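Local structure of rubber oxygenase (Streptomyces sp., 5O1L) at residues 171-176 and 384-389; 132-137 and 255-260; 178-181 and 186-189; 243-248 and 324-329. The protein is a secreted b-type haem oxygenase that uses dioxygen to cleave the double bonds of poly(cis-1,4-isoprene), the first step in rubber breakdown. All coordinates share one frame; numbering follows the deposited sequence.

Interaction 1 (171-176 and 384-389); sequences LGYDIG and KFVLLF. With HEM (protoporphyrin IX containing Fe), chain C.
Tyr-173 reaches from the loop 171-176 to helix 373-393 and crosses the side chain of Phe-389 at about a right angle. The CB of Phe-389 sits over one face of the tyrosine ring, 3.5 Å from Tyr-173 CZ. Beyond that carbon the phenyl ring turns its edge to the same tyrosine, an offset edge-to-face pair with centroids 5.7 Å apart and planes at 62°. Tyr-173 CE1 lies in the plane of the phenyl ring, 3.8 Å from Phe-389 CD2, while Phe-385 CE1 rests on a face of the Phe-389 ring. The tyrosine tip is bordered by Val-386, whose two branches both reach the phenol: Val-386 CG2 is 3.7 Å from Tyr-173 OH. With CG anti to the carbonyl carbon (chi1 -78°), Tyr-173 extends from the loop toward the helix, and its long flat ring spans the gap and offers a face to Phe-389. Its hydroxyl makes a weak hydrogen bond to Gly-131 O. Cut back to an alanine, this residue is likely to leave a gap beside Phe-389 and Val-386 and the loop without its aromatic hold on the helix. In the same loop, Leu-171 turns to the porphyrin, its CD2 3.5 Å from HEM CHB. The arrangement is thus aromatic packing of a loop on a helix, at the border of the haem pocket in this all-helical oxygenase.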
loop_
_atom_site.group_PDB
_atom_site.type_symbol
_atom_site.label_atom_id
_atom_site.label_comp_id
_atom_site.label_asym_id
_atom_site.label_seq_id
_atom_site.Cartn_x
_atom_site.Cartn_y
_atom_site.Cartn_z
ATOM N N LEU A 171 1.110 4.601 1.571
ATOM C CA LEU A 171 1.250 3.588 0.560
ATOM C C LEU A 171 -0.002 3.706 -0.296
ATOM O O LEU A 171 -1.196 3.904 0.189
ATOM C CB LEU A 171 1.423 2.167 1.077
ATOM C CG LEU A 171 2.587 1.865 1.977
ATOM C CD1 LEU A 171 2.514 0.402 2.352
ATOM C CD2 LEU A 171 3.887 2.259 1.318
ATOM N N GLY A 172 0.253 3.548 -1.558
ATOM C CA GLY A 172 -0.703 3.736 -2.606
ATOM C C GLY A 172 -0.423 4.991 -3.378
ATOM O O GLY A 172 -0.672 5.059 -4.553
ATOM N N TYR A 173 0.050 6.052 -2.721
ATOM C CA TYR A 173 0.268 7.291 -3.445
ATOM C C TYR A 173 1.316 7.247 -4.505
ATOM O O TYR A 173 1.121 7.797 -5.562
ATOM C CB TYR A 173 0.571 8.447 -2.436
ATOM C CG TYR A 173 -0.599 9.039 -1.713
ATOM C CD1 TYR A 173 -1.295 8.358 -0.773
ATOM C CD2 TYR A 173 -0.997 10.322 -2.002
ATOM C CE1 TYR A 173 -2.376 8.903 -0.083
ATOM C CE2 TYR A 173 -2.103 10.864 -1.379
ATOM C CZ TYR A 173 -2.750 10.178 -0.423
ATOM O OH TYR A 173 -3.858 10.712 0.269
ATOM N N ASP A 174 2.426 6.587 -4.242
ATOM C CA ASP A 174 3.476 6.498 -5.259
ATOM C C ASP A 174 3.026 5.574 -6.415
ATOM O O ASP A 174 3.246 5.918 -7.582
ATOM C CB ASP A 174 4.788 6.092 -4.694
ATOM C CG ASP A 174 5.442 7.243 -3.874
ATOM O OD1 ASP A 174 5.074 8.455 -4.060
ATOM O OD2 ASP A 174 6.215 6.907 -2.993
ATOM N N ILE A 175 2.391 4.454 -6.054
ATOM C CA ILE A 175 1.915 3.581 -7.110
ATOM C C ILE A 175 0.910 4.265 -8.013
ATOM O O ILE A 175 0.878 4.040 -9.209
ATOM C CB ILE A 175 1.374 2.286 -6.436
ATOM C CG1 ILE A 175 2.536 1.416 -5.939
ATOM C CG2 ILE A 175 0.463 1.497 -7.381
ATOM C CD1 ILE A 175 2.204 0.430 -4.835
ATOM N N GLY A 176 0.060 5.093 -7.417
ATOM C CA GLY A 176 -0.954 5.838 -8.134
ATOM C C GLY A 176 -0.536 7.151 -8.688
ATOM O O GLY A 176 -1.337 7.927 -9.111
ATOM N N LYS A 384 -7.754 18.558 1.491
ATOM C CA LYS A 384 -6.499 19.138 1.974
ATOM C C LYS A 384 -5.591 18.007 2.492
ATOM O O LYS A 384 -4.336 18.072 2.282
ATOM C CB LYS A 384 -6.757 20.135 3.106
ATOM C CG LYS A 384 -7.379 21.434 2.637
ATOM C CD LYS A 384 -7.227 22.449 3.732
ATOM C CE LYS A 384 -7.694 23.842 3.303
ATOM N NZ LYS A 384 -9.129 24.076 3.552
ATOM N N PHE A 385 -6.123 17.013 3.152
ATOM C CA PHE A 385 -5.355 15.836 3.573
ATOM C C PHE A 385 -4.648 15.183 2.377
ATOM O O PHE A 385 -3.437 14.888 2.457
ATOM C CB PHE A 385 -6.296 14.841 4.287
ATOM C CG PHE A 385 -5.775 13.494 4.547
ATOM C CD1 PHE A 385 -4.931 13.279 5.617
ATOM C CD2 PHE A 385 -6.073 12.434 3.730
ATOM C CE1 PHE A 385 -4.399 12.016 5.859
ATOM C CE2 PHE A 385 -5.613 11.177 4.018
ATOM C CZ PHE A 385 -4.770 10.976 5.050
ATOM N N VAL A 386 -5.357 14.938 1.308
ATOM C CA VAL A 386 -4.772 14.286 0.154
ATOM C C VAL A 386 -3.633 15.159 -0.418
ATOM O O VAL A 386 -2.571 14.614 -0.761
ATOM C CB VAL A 386 -5.858 13.926 -0.895
ATOM C CG1 VAL A 386 -5.145 13.362 -2.120
ATOM C CG2 VAL A 386 -6.769 12.865 -0.281
ATOM N N LEU A 387 -3.846 16.462 -0.530
ATOM C CA LEU A 387 -2.811 17.348 -1.034
ATOM C C LEU A 387 -1.602 17.326 -0.156
ATOM O O LEU A 387 -0.452 17.319 -0.663
ATOM C CB LEU A 387 -3.369 18.749 -1.164
ATOM C CG LEU A 387 -4.398 18.982 -2.220
ATOM C CD1 LEU A 387 -4.829 20.433 -2.029
ATOM C CD2 LEU A 387 -3.911 18.740 -3.667
ATOM N N LEU A 388 -1.793 17.265 1.148
ATOM C CA LEU A 388 -0.655 17.209 2.057
ATOM C C LEU A 388 0.099 15.883 1.882
ATOM O O LEU A 388 1.340 15.882 1.904
ATOM C CB LEU A 388 -1.042 17.452 3.488
ATOM C CG LEU A 388 -1.478 18.889 3.748
ATOM C CD1 LEU A 388 -2.213 19.040 5.080
ATOM C CD2 LEU A 388 -0.312 19.923 3.670
ATOM N N PHE A 389 -0.589 14.761 1.688
ATOM C CA PHE A 389 0.090 13.481 1.458
ATOM C C PHE A 389 0.732 13.434 0.105
ATOM O O PHE A 389 1.773 12.798 -0.006
ATOM C CB PHE A 389 -0.892 12.321 1.654
ATOM C CG PHE A 389 -0.945 11.787 3.047
ATOM C CD1 PHE A 389 -0.720 12.592 4.161
ATOM C CD2 PHE A 389 -1.268 10.444 3.252
ATOM C CE1 PHE A 389 -0.739 12.077 5.438
ATOM C CE2 PHE A 389 -1.320 9.931 4.549
ATOM C CZ PHE A 389 -1.056 10.755 5.640
HETATM C CHA HEM C . 9.326 -0.491 3.997
HETATM C CHB HEM C . 5.952 -0.439 0.657
HETATM C CHC HEM C . 4.398 -4.711 2.160
HETATM C CHD HEM C . 7.096 -4.216 6.067
HETATM C C1A HEM C . 8.549 -0.189 2.935
HETATM C C2A HEM C . 8.774 1.002 2.149
HETATM C C3A HEM C . 7.796 1.037 1.234
HETATM C C4A HEM C . 7.011 -0.102 1.382
HETATM C CMA HEM C . 7.626 2.145 0.223
HETATM C CAA HEM C . 9.887 2.065 2.317
HETATM C CBA HEM C . 9.474 3.085 3.395
HETATM C CGA HEM C . 10.295 4.315 3.253
HETATM O O1A HEM C . 11.428 4.202 3.737
HETATM O O2A HEM C . 9.811 5.347 2.646
HETATM C C1B HEM C . 5.248 -1.635 0.753
HETATM C C2B HEM C . 4.188 -1.969 -0.134
HETATM C C3B HEM C . 3.737 -3.160 0.225
HETATM C C4B HEM C . 4.501 -3.581 1.390
HETATM C CMB HEM C . 3.669 -1.147 -1.296
HETATM C CAB HEM C . 2.761 -4.086 -0.295
HETATM C CBB HEM C . 1.940 -3.910 -1.452
HETATM C C1C HEM C . 5.005 -4.970 3.379
HETATM C C2C HEM C . 4.575 -6.054 4.245
HETATM C C3C HEM C . 5.376 -5.897 5.329
HETATM C C4C HEM C . 6.174 -4.703 5.114
HETATM C CMC HEM C . 3.588 -7.135 3.916
HETATM C CAC HEM C . 5.386 -6.713 6.553
HETATM C CBC HEM C . 4.753 -7.920 6.837
HETATM C C1D HEM C . 7.925 -3.149 5.836
HETATM C C2D HEM C . 8.996 -2.728 6.761
HETATM C C3D HEM C . 9.624 -1.697 6.207
HETATM C C4D HEM C . 8.980 -1.487 4.908
HETATM C CMD HEM C . 9.189 -3.354 8.091
HETATM C CAD HEM C . 10.794 -0.879 6.807
HETATM C CBD HEM C . 10.181 0.206 7.683
HETATM C CGD HEM C . 11.317 0.985 8.355
HETATM O O1D HEM C . 11.405 2.204 8.081
HETATM O O2D HEM C . 12.147 0.465 9.150
HETATM N NA HEM C . 7.488 -0.873 2.435
HETATM N NB HEM C . 5.358 -2.625 1.648
HETATM N NC HEM C . 5.946 -4.132 3.910
HETATM N ND HEM C . 8.009 -2.420 4.696
HETATM FE FE HEM C . 6.725 -2.535 3.172
#

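Interaction 2 (132-137 and 255-260); sequences ALYGLG and EAYLHV
The ring of Tyr-257 receives Tyr-134 OH at its edge, near its own plane, whereas Tyr-257 OH approaches the Tyr-134 ring obliquely. Around them, the side chains of Tyr-134 and Tyr-257 both touch Val-238 of helix 224-244, that of Tyr-134 also touches Tyr-173, and the Tyr-257 ring meets Trp-261 with planes at about 50°. The two phenols come from opposite directions and share one hydrogen bond, 2.8 Å from Tyr-134 OH to Tyr-257 OH. Each oxygen also lies close to the partner's ring: Tyr-134 OH is 3.5 Å from Tyr-257 CE1, and Tyr-257 OH is 3.5 Å from Tyr-134 CZ.

The helices are well separated here, with CA atoms of Tyr-134 and Tyr-257 13.9 Å apart, so two long side chains are needed to close the distance. Tyr-257 is aimed across by a CG anti to its backbone N (chi1 -179°). Tyrosine suits both places: its ring fills apolar surroundings, and its hydroxyl supplies a polar end that the other tyrosine satisfies. Tyr-134 OH has a second hydrogen-bond partner in Trp-261 NE1, so two residues of helix 251-267 hold this buried oxygen. A phenylalanine in place of Tyr-134 would probably leave the hydroxyl of Tyr-257 and the indole N-H of Trp-261 without this shared mate. The result is a buried tyrosine pair bridging helices 127-142 and 251-267 in the helical core of the catalytic domain.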
loop_
_atom_site.group_PDB
_atom_site.type_symbol
_atom_site.label_atom_id
_atom_site.label_comp_id
_atom_site.label_asym_id
_atom_site.label_seq_id
_atom_site.Cartn_x
_atom_site.Cartn_y
_atom_site.Cartn_z
ATOM N N ALA A 132 -8.039 9.565 -0.049
ATOM C CA ALA A 132 -8.660 9.422 1.266
ATOM C C ALA A 132 -8.724 7.949 1.661
ATOM O O ALA A 132 -8.501 7.580 2.802
ATOM C CB ALA A 132 -10.050 10.024 1.274
ATOM N N LEU A 133 -9.050 7.119 0.684
ATOM C CA LEU A 133 -9.098 5.684 0.939
ATOM C C LEU A 133 -7.756 5.085 1.257
ATOM O O LEU A 133 -7.682 4.273 2.184
ATOM C CB LEU A 133 -9.739 4.960 -0.251
ATOM C CG LEU A 133 -11.253 5.201 -0.361
ATOM C CD1 LEU A 133 -11.791 4.834 -1.674
ATOM C CD2 LEU A 133 -12.005 4.433 0.741
ATOM N N TYR A 134 -6.695 5.445 0.542
ATOM C CA TYR A 134 -5.373 4.991 0.918
ATOM C C TYR A 134 -4.974 5.488 2.275
ATOM O O TYR A 134 -4.487 4.719 3.091
ATOM C CB TYR A 134 -4.307 5.401 -0.080
ATOM C CG TYR A 134 -4.358 4.802 -1.493
ATOM C CD1 TYR A 134 -4.703 3.518 -1.721
ATOM C CD2 TYR A 134 -3.899 5.554 -2.576
ATOM C CE1 TYR A 134 -4.712 3.011 -3.032
ATOM C CE2 TYR A 134 -3.921 5.055 -3.870
ATOM C CZ TYR A 134 -4.362 3.764 -4.044
ATOM O OH TYR A 134 -4.345 3.338 -5.378
ATOM N N GLY A 135 -5.154 6.759 2.520
ATOM C CA GLY A 135 -4.574 7.408 3.711
ATOM C C GLY A 135 -5.291 7.044 4.949
ATOM O O GLY A 135 -4.634 6.756 6.004
ATOM N N LEU A 136 -6.601 7.125 4.967
ATOM C CA LEU A 136 -7.380 6.812 6.132
ATOM C C LEU A 136 -7.756 5.390 6.110
ATOM O O LEU A 136 -7.492 4.733 7.112
ATOM C CB LEU A 136 -8.601 7.720 6.293
ATOM C CG LEU A 136 -8.221 9.159 6.444
ATOM C CD1 LEU A 136 -9.479 10.002 6.465
ATOM C CD2 LEU A 136 -7.388 9.408 7.692
ATOM N N GLY A 137 -8.336 4.881 5.012
ATOM C CA GLY A 137 -8.858 3.556 4.966
ATOM C C GLY A 137 -7.762 2.529 5.066
ATOM O O GLY A 137 -7.647 1.841 6.090
ATOM N N GLU A 255 -10.161 -1.798 -15.091
ATOM C CA GLU A 255 -9.115 -2.705 -15.593
ATOM C C GLU A 255 -7.753 -2.041 -15.602
ATOM O O GLU A 255 -6.745 -2.691 -15.320
ATOM C CB GLU A 255 -9.453 -3.205 -16.960
ATOM C CG GLU A 255 -10.618 -4.146 -16.919
ATOM C CD GLU A 255 -10.467 -5.351 -16.098
ATOM O OE1 GLU A 255 -9.374 -5.998 -16.242
ATOM O OE2 GLU A 255 -11.444 -5.707 -15.386
ATOM N N ALA A 256 -7.699 -0.756 -15.916
ATOM C CA ALA A 256 -6.422 -0.049 -15.942
ATOM C C ALA A 256 -5.874 0.131 -14.549
ATOM O O ALA A 256 -4.664 -0.023 -14.331
ATOM C CB ALA A 256 -6.620 1.293 -16.599
ATOM N N TYR A 257 -6.743 0.432 -13.588
ATOM C CA TYR A 257 -6.333 0.505 -12.187
ATOM C C TYR A 257 -5.786 -0.832 -11.700
ATOM O O TYR A 257 -4.708 -0.898 -11.056
ATOM C CB TYR A 257 -7.505 0.992 -11.300
ATOM C CG TYR A 257 -7.215 1.126 -9.837
ATOM C CD1 TYR A 257 -6.615 2.232 -9.370
ATOM C CD2 TYR A 257 -7.524 0.152 -8.936
ATOM C CE1 TYR A 257 -6.373 2.369 -8.012
ATOM C CE2 TYR A 257 -7.295 0.278 -7.582
ATOM C CZ TYR A 257 -6.687 1.391 -7.144
ATOM O OH TYR A 257 -6.386 1.502 -5.764
ATOM N N LEU A 258 -6.452 -1.939 -11.971
ATOM C CA LEU A 258 -5.916 -3.241 -11.653
ATOM C C LEU A 258 -4.539 -3.454 -12.267
ATOM O O LEU A 258 -3.628 -3.931 -11.598
ATOM C CB LEU A 258 -6.858 -4.339 -12.135
ATOM C CG LEU A 258 -6.367 -5.780 -11.922
ATOM C CD1 LEU A 258 -6.160 -6.123 -10.470
ATOM C CD2 LEU A 258 -7.435 -6.694 -12.511
ATOM N N HIS A 259 -4.394 -3.085 -13.510
ATOM C CA HIS A 259 -3.111 -3.252 -14.224
ATOM C C HIS A 259 -1.998 -2.510 -13.549
ATOM O O HIS A 259 -0.892 -3.044 -13.389
ATOM C CB HIS A 259 -3.264 -2.897 -15.682
ATOM C CG HIS A 259 -2.112 -3.312 -16.530
ATOM N ND1 HIS A 259 -1.808 -4.649 -16.712
ATOM C CD2 HIS A 259 -1.174 -2.622 -17.196
ATOM C CE1 HIS A 259 -0.703 -4.724 -17.480
ATOM N NE2 HIS A 259 -0.337 -3.536 -17.815
ATOM N N VAL A 260 -2.244 -1.267 -13.158
ATOM C CA VAL A 260 -1.214 -0.538 -12.376
ATOM C C VAL A 260 -0.797 -1.328 -11.168
ATOM O O VAL A 260 0.417 -1.431 -10.871
ATOM C CB VAL A 260 -1.724 0.853 -11.997
ATOM C CG1 VAL A 260 -0.801 1.540 -11.007
ATOM C CG2 VAL A 260 -1.974 1.743 -13.164
#

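Interaction 3 (178-181 and 186-189); sequences LDAY and SMIV
Met-187 presses its CB and CG against the ring of Tyr-181, the two side chains lying alongside and pointing the same way. Its CB rides over one face toward the rim, 4.2 Å from the Tyr-181 ring centroid and 18° off the ring normal, a CH-pi contact. One carbon further, Met-187 CG reaches the phenol end, 3.5 Å from Tyr-181 OH. The same CB also meets the small bump of Ala-180, with Ala-180 CB and Met-187 CB 3.7 Å apart, and the slim alanine lets the two backbones come this close.

Where the loop runs into helix 187-204, Ala-180 O accepts from Met-187 N at 2.9 Å. The chain therefore folds back at this loop-to-helix junction, the start of the helix that carries His-198, the probable axial ligand of the haem iron. Asn-85 braces this turn, giving its side-chain amide to Ala-180 O and accepting from Ile-188 N.

Ile-188 fits beside the ring rather than on it: its CG1 lies at the ring edge, 3.8 Å from Tyr-181 CD1. The ring thus has the methionine over a face and the isoleucine at its edge, while its hydroxyl bonds to Ser-264 of helix 251-267. Flexible Met-187, bent at chi2 and chi3, curls away from the phenol to place its sulfur against the backbone of Asp-174 and Ile-175.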
loop_
_atom_site.group_PDB
_atom_site.type_symbol
_atom_site.label_atom_id
_atom_site.label_comp_id
_atom_site.label_asym_id
_atom_site.label_seq_id
_atom_site.Cartn_x
_atom_site.Cartn_y
_atom_site.Cartn_z
ATOM N N LEU A 178 0.686 10.107 -11.040
ATOM C CA LEU A 178 0.344 10.442 -12.384
ATOM C C LEU A 178 1.379 10.116 -13.449
ATOM O O LEU A 178 1.060 9.851 -14.594
ATOM C CB LEU A 178 -0.024 11.945 -12.457
ATOM C CG LEU A 178 -0.662 12.414 -13.686
ATOM C CD1 LEU A 178 -1.854 11.620 -14.224
ATOM C CD2 LEU A 178 -1.018 13.933 -13.447
ATOM N N ASP A 179 2.655 10.072 -13.035
ATOM C CA ASP A 179 3.740 9.785 -13.933
ATOM C C ASP A 179 4.446 8.469 -13.663
ATOM O O ASP A 179 5.593 8.241 -14.085
ATOM C CB ASP A 179 4.798 10.911 -13.778
ATOM C CG ASP A 179 4.215 12.317 -13.883
ATOM O OD1 ASP A 179 3.932 12.619 -15.021
ATOM O OD2 ASP A 179 3.944 12.919 -12.875
ATOM N N ALA A 180 3.798 7.616 -12.857
ATOM C CA ALA A 180 4.476 6.496 -12.188
ATOM C C ALA A 180 5.465 5.763 -13.057
ATOM O O ALA A 180 6.641 5.586 -12.628
ATOM C CB ALA A 180 3.449 5.530 -11.631
ATOM N N TYR A 181 5.074 5.304 -14.225
ATOM C CA TYR A 181 5.884 4.476 -15.059
ATOM C C TYR A 181 6.388 5.164 -16.322
ATOM O O TYR A 181 6.959 4.509 -17.196
ATOM C CB TYR A 181 5.174 3.117 -15.386
ATOM C CG TYR A 181 5.011 2.263 -14.147
ATOM C CD1 TYR A 181 6.085 1.606 -13.638
ATOM C CD2 TYR A 181 3.823 2.184 -13.449
ATOM C CE1 TYR A 181 6.047 0.829 -12.467
ATOM C CE2 TYR A 181 3.754 1.362 -12.280
ATOM C CZ TYR A 181 4.895 0.714 -11.811
ATOM O OH TYR A 181 4.786 -0.066 -10.683
ATOM N N SER A 186 8.958 7.996 -11.243
ATOM C CA SER A 186 9.835 7.410 -10.293
ATOM C C SER A 186 9.348 6.079 -9.667
ATOM O O SER A 186 10.008 5.548 -8.784
ATOM C CB SER A 186 10.175 8.409 -9.174
ATOM O OG SER A 186 9.046 8.762 -8.460
ATOM N N MET A 187 8.256 5.491 -10.166
ATOM C CA MET A 187 7.807 4.296 -9.497
ATOM C C MET A 187 8.690 3.121 -9.688
ATOM O O MET A 187 8.728 2.225 -8.806
ATOM C CB MET A 187 6.317 3.952 -9.837
ATOM C CG MET A 187 5.680 2.847 -9.027
ATOM S SD MET A 187 5.611 3.295 -7.270
ATOM C CE MET A 187 6.104 1.766 -6.527
ATOM N N ILE A 188 9.432 3.012 -10.786
ATOM C CA ILE A 188 10.379 1.900 -10.863
ATOM C C ILE A 188 11.486 2.032 -9.815
ATOM O O ILE A 188 11.818 1.081 -9.141
ATOM C CB ILE A 188 10.993 1.848 -12.242
ATOM C CG1 ILE A 188 9.893 1.577 -13.294
ATOM C CG2 ILE A 188 12.101 0.768 -12.260
ATOM C CD1 ILE A 188 10.344 1.683 -14.727
ATOM N N VAL A 189 11.987 3.248 -9.683
ATOM C CA VAL A 189 12.961 3.571 -8.637
ATOM C C VAL A 189 12.417 3.212 -7.260
ATOM O O VAL A 189 13.078 2.479 -6.520
ATOM C CB VAL A 189 13.382 5.013 -8.725
ATOM C CG1 VAL A 189 14.333 5.355 -7.621
ATOM C CG2 VAL A 189 13.953 5.291 -10.112
#

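Interaction 4 (243-248 and 324-329); sequences KQWGVR and GAFSRY
Between 243-248 and 324-329, Trp-245 makes all the direct contacts, and most of them are aromatic. Its five-membered ring is nearly parallel to the ring of Tyr-329, with planes at 4°, but the two are slid apart, centroids 5.3 Å from each other, and barely overlap. The closest approach in this pair is 3.5 Å between Trp-245 NE1 and Tyr-329 CE2. Phe-326 meets the six-membered ring obliquely, planes at 51°, with Phe-326 CZ 3.6 Å from Trp-245 CH2. The broad indole suits this place because each of its two rings has a partner, the two lying one helical turn apart. Phe-326 and Tyr-329 both hold CG anti to the backbone N, which brings their rings to the same tryptophan.

The polar link runs through water. Trp-245 NE1 donates to a water 3.0 Å away in the plane of the indole, and that water donates in turn to Tyr-329 O at 2.9 Å. The same water sits above the centre of the Tyr-329 ring.

In the backbone, Gly-246 adopts positive phi and completes a Schellman motif just past Trp-245, a turn that glycine takes easily. Trp-355 of helix 345-362 meets both Trp-245 and Phe-326 edge-to-face, Leu-133 of helix 127-142 packs on Trp-245, and Leu-378 and Leu-382 of helix 373-393 pack against Phe-326.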
loop_
_atom_site.group_PDB
_atom_site.type_symbol
_atom_site.label_atom_id
_atom_site.label_comp_id
_atom_site.label_asym_id
_atom_site.label_seq_id
_atom_site.Cartn_x
_atom_site.Cartn_y
_atom_site.Cartn_z
ATOM N N LYS A 243 -16.568 1.885 -5.745
ATOM C CA LYS A 243 -17.773 1.407 -6.407
ATOM C C LYS A 243 -18.908 1.545 -5.433
ATOM O O LYS A 243 -20.010 2.017 -5.867
ATOM C CB LYS A 243 -17.616 -0.007 -6.981
ATOM C CG LYS A 243 -16.701 -0.007 -8.173
ATOM C CD LYS A 243 -16.380 -1.386 -8.707
ATOM C CE LYS A 243 -15.963 -1.341 -10.147
ATOM N NZ LYS A 243 -15.658 -2.736 -10.586
ATOM N N GLN A 244 -18.733 1.182 -4.166
ATOM C CA GLN A 244 -19.824 1.242 -3.180
ATOM C C GLN A 244 -20.323 2.671 -3.034
ATOM O O GLN A 244 -21.533 2.909 -2.885
ATOM C CB GLN A 244 -19.388 0.735 -1.811
ATOM C CG GLN A 244 -20.497 0.624 -0.776
ATOM C CD GLN A 244 -19.960 0.281 0.615
ATOM O OE1 GLN A 244 -18.773 -0.050 0.789
ATOM N NE2 GLN A 244 -20.802 0.428 1.628
ATOM N N TRP A 245 -19.431 3.643 -3.063
ATOM C CA TRP A 245 -19.770 5.072 -2.927
ATOM C C TRP A 245 -20.400 5.671 -4.140
ATOM O O TRP A 245 -20.836 6.839 -4.054
ATOM C CB TRP A 245 -18.497 5.872 -2.591
ATOM C CG TRP A 245 -17.925 5.667 -1.236
ATOM C CD1 TRP A 245 -18.481 5.026 -0.196
ATOM C CD2 TRP A 245 -16.698 6.172 -0.779
ATOM N NE1 TRP A 245 -17.646 5.075 0.868
ATOM C CE2 TRP A 245 -16.547 5.794 0.554
ATOM C CE3 TRP A 245 -15.675 6.913 -1.371
ATOM C CZ2 TRP A 245 -15.398 6.164 1.306
ATOM C CZ3 TRP A 245 -14.560 7.267 -0.637
ATOM C CH2 TRP A 245 -14.461 6.909 0.698
ATOM N N GLY A 246 -20.453 4.980 -5.247
ATOM C CA GLY A 246 -20.972 5.506 -6.489
ATOM C C GLY A 246 -20.039 6.359 -7.258
ATOM O O GLY A 246 -20.413 7.091 -8.167
ATOM N N VAL A 247 -18.754 6.235 -6.997
ATOM C CA VAL A 247 -17.827 6.827 -7.909
ATOM C C VAL A 247 -18.019 6.181 -9.298
ATOM O O VAL A 247 -18.212 4.923 -9.358
ATOM C CB VAL A 247 -16.363 6.635 -7.388
ATOM C CG1 VAL A 247 -15.351 7.139 -8.407
ATOM C CG2 VAL A 247 -16.207 7.242 -6.021
ATOM N N ARG A 248 -17.922 6.982 -10.361
ATOM C CA ARG A 248 -18.090 6.426 -11.711
ATOM C C ARG A 248 -16.810 5.740 -12.145
ATOM O O ARG A 248 -15.783 6.354 -12.380
ATOM C CB ARG A 248 -18.573 7.474 -12.693
ATOM C CG ARG A 248 -19.954 8.053 -12.322
ATOM C CD ARG A 248 -21.099 7.099 -11.804
ATOM N NE ARG A 248 -21.775 6.508 -12.966
ATOM C CZ ARG A 248 -22.596 5.454 -12.949
ATOM N NH1 ARG A 248 -23.085 4.973 -14.109
ATOM N NH2 ARG A 248 -22.930 4.855 -11.809
ATOM N N GLY A 324 -12.542 9.865 12.918
ATOM C CA GLY A 324 -13.137 8.704 13.426
ATOM C C GLY A 324 -14.384 8.322 12.680
ATOM O O GLY A 324 -14.587 7.151 12.367
ATOM N N ALA A 325 -15.245 9.303 12.460
ATOM C CA ALA A 325 -16.505 9.027 11.840
ATOM C C ALA A 325 -16.302 8.589 10.393
ATOM O O ALA A 325 -16.907 7.653 9.992
ATOM C CB ALA A 325 -17.415 10.251 11.916
ATOM N N PHE A 326 -15.486 9.318 9.659
ATOM C CA PHE A 326 -15.260 8.962 8.266
ATOM C C PHE A 326 -14.519 7.635 8.143
ATOM O O PHE A 326 -14.832 6.817 7.253
ATOM C CB PHE A 326 -14.539 10.079 7.514
ATOM C CG PHE A 326 -14.541 9.854 6.018
ATOM C CD1 PHE A 326 -15.716 10.030 5.335
ATOM C CD2 PHE A 326 -13.428 9.452 5.386
ATOM C CE1 PHE A 326 -15.788 9.839 3.987
ATOM C CE2 PHE A 326 -13.512 9.165 3.985
ATOM C CZ PHE A 326 -14.664 9.335 3.380
ATOM N N SER A 327 -13.592 7.371 9.066
ATOM C CA SER A 327 -12.864 6.105 8.985
ATOM C C SER A 327 -13.770 4.902 9.356
ATOM O O SER A 327 -13.688 3.815 8.783
ATOM C CB SER A 327 -11.661 6.146 9.866
ATOM O OG SER A 327 -10.811 7.175 9.428
ATOM N N ARG A 328 -14.676 5.049 10.305
ATOM C CA ARG A 328 -15.608 4.035 10.634
ATOM C C ARG A 328 -16.562 3.809 9.506
ATOM O O ARG A 328 -16.915 2.672 9.211
ATOM C CB ARG A 328 -16.394 4.387 11.932
ATOM C CG ARG A 328 -15.520 4.239 13.147
ATOM C CD ARG A 328 -16.245 4.620 14.430
ATOM N NE ARG A 328 -17.295 3.701 14.634
ATOM C CZ ARG A 328 -17.178 2.467 15.153
ATOM N NH1 ARG A 328 -16.095 2.062 15.742
ATOM N NH2 ARG A 328 -18.224 1.665 15.109
ATOM N N TYR A 329 -16.997 4.857 8.828
ATOM C CA TYR A 329 -17.877 4.711 7.670
ATOM C C TYR A 329 -17.148 3.921 6.564
ATOM O O TYR A 329 -17.790 3.107 5.890
ATOM C CB TYR A 329 -18.207 6.112 7.197
ATOM C CG TYR A 329 -18.908 6.157 5.860
ATOM C CD1 TYR A 329 -20.157 5.663 5.711
ATOM C CD2 TYR A 329 -18.296 6.750 4.768
ATOM C CE1 TYR A 329 -20.766 5.684 4.473
ATOM C CE2 TYR A 329 -18.904 6.847 3.561
ATOM C CZ TYR A 329 -20.121 6.343 3.412
ATOM O OH TYR A 329 -20.726 6.411 2.152
HETATM O O HOH W 1 -18.535 3.328 3.125
#

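In the fold
From the N terminus, segment 132-137 comes first, on helix 127-142; interaction 2 closes its loop at 255-260. Within that span, 171-176 opens interaction 1, which closes only at 384-389, so these two loops cross. Interaction 3 is a short closure, with four residues between its segments, nested inside both. Segment 243-248 then opens interaction 4 before interaction 2 has closed; it ends at 324-329, crossing interaction 2 yet lying wholly within interaction 1. Interaction 1 touches interactions 2 and 3, and interaction 2 also touches interaction 4, whereas interactions 3 and 4 have centres about 28 Å apart. Together they tie the haem-side loop to helices 127-142, 187-204, 224-244, 251-267, 320-331 and 373-393.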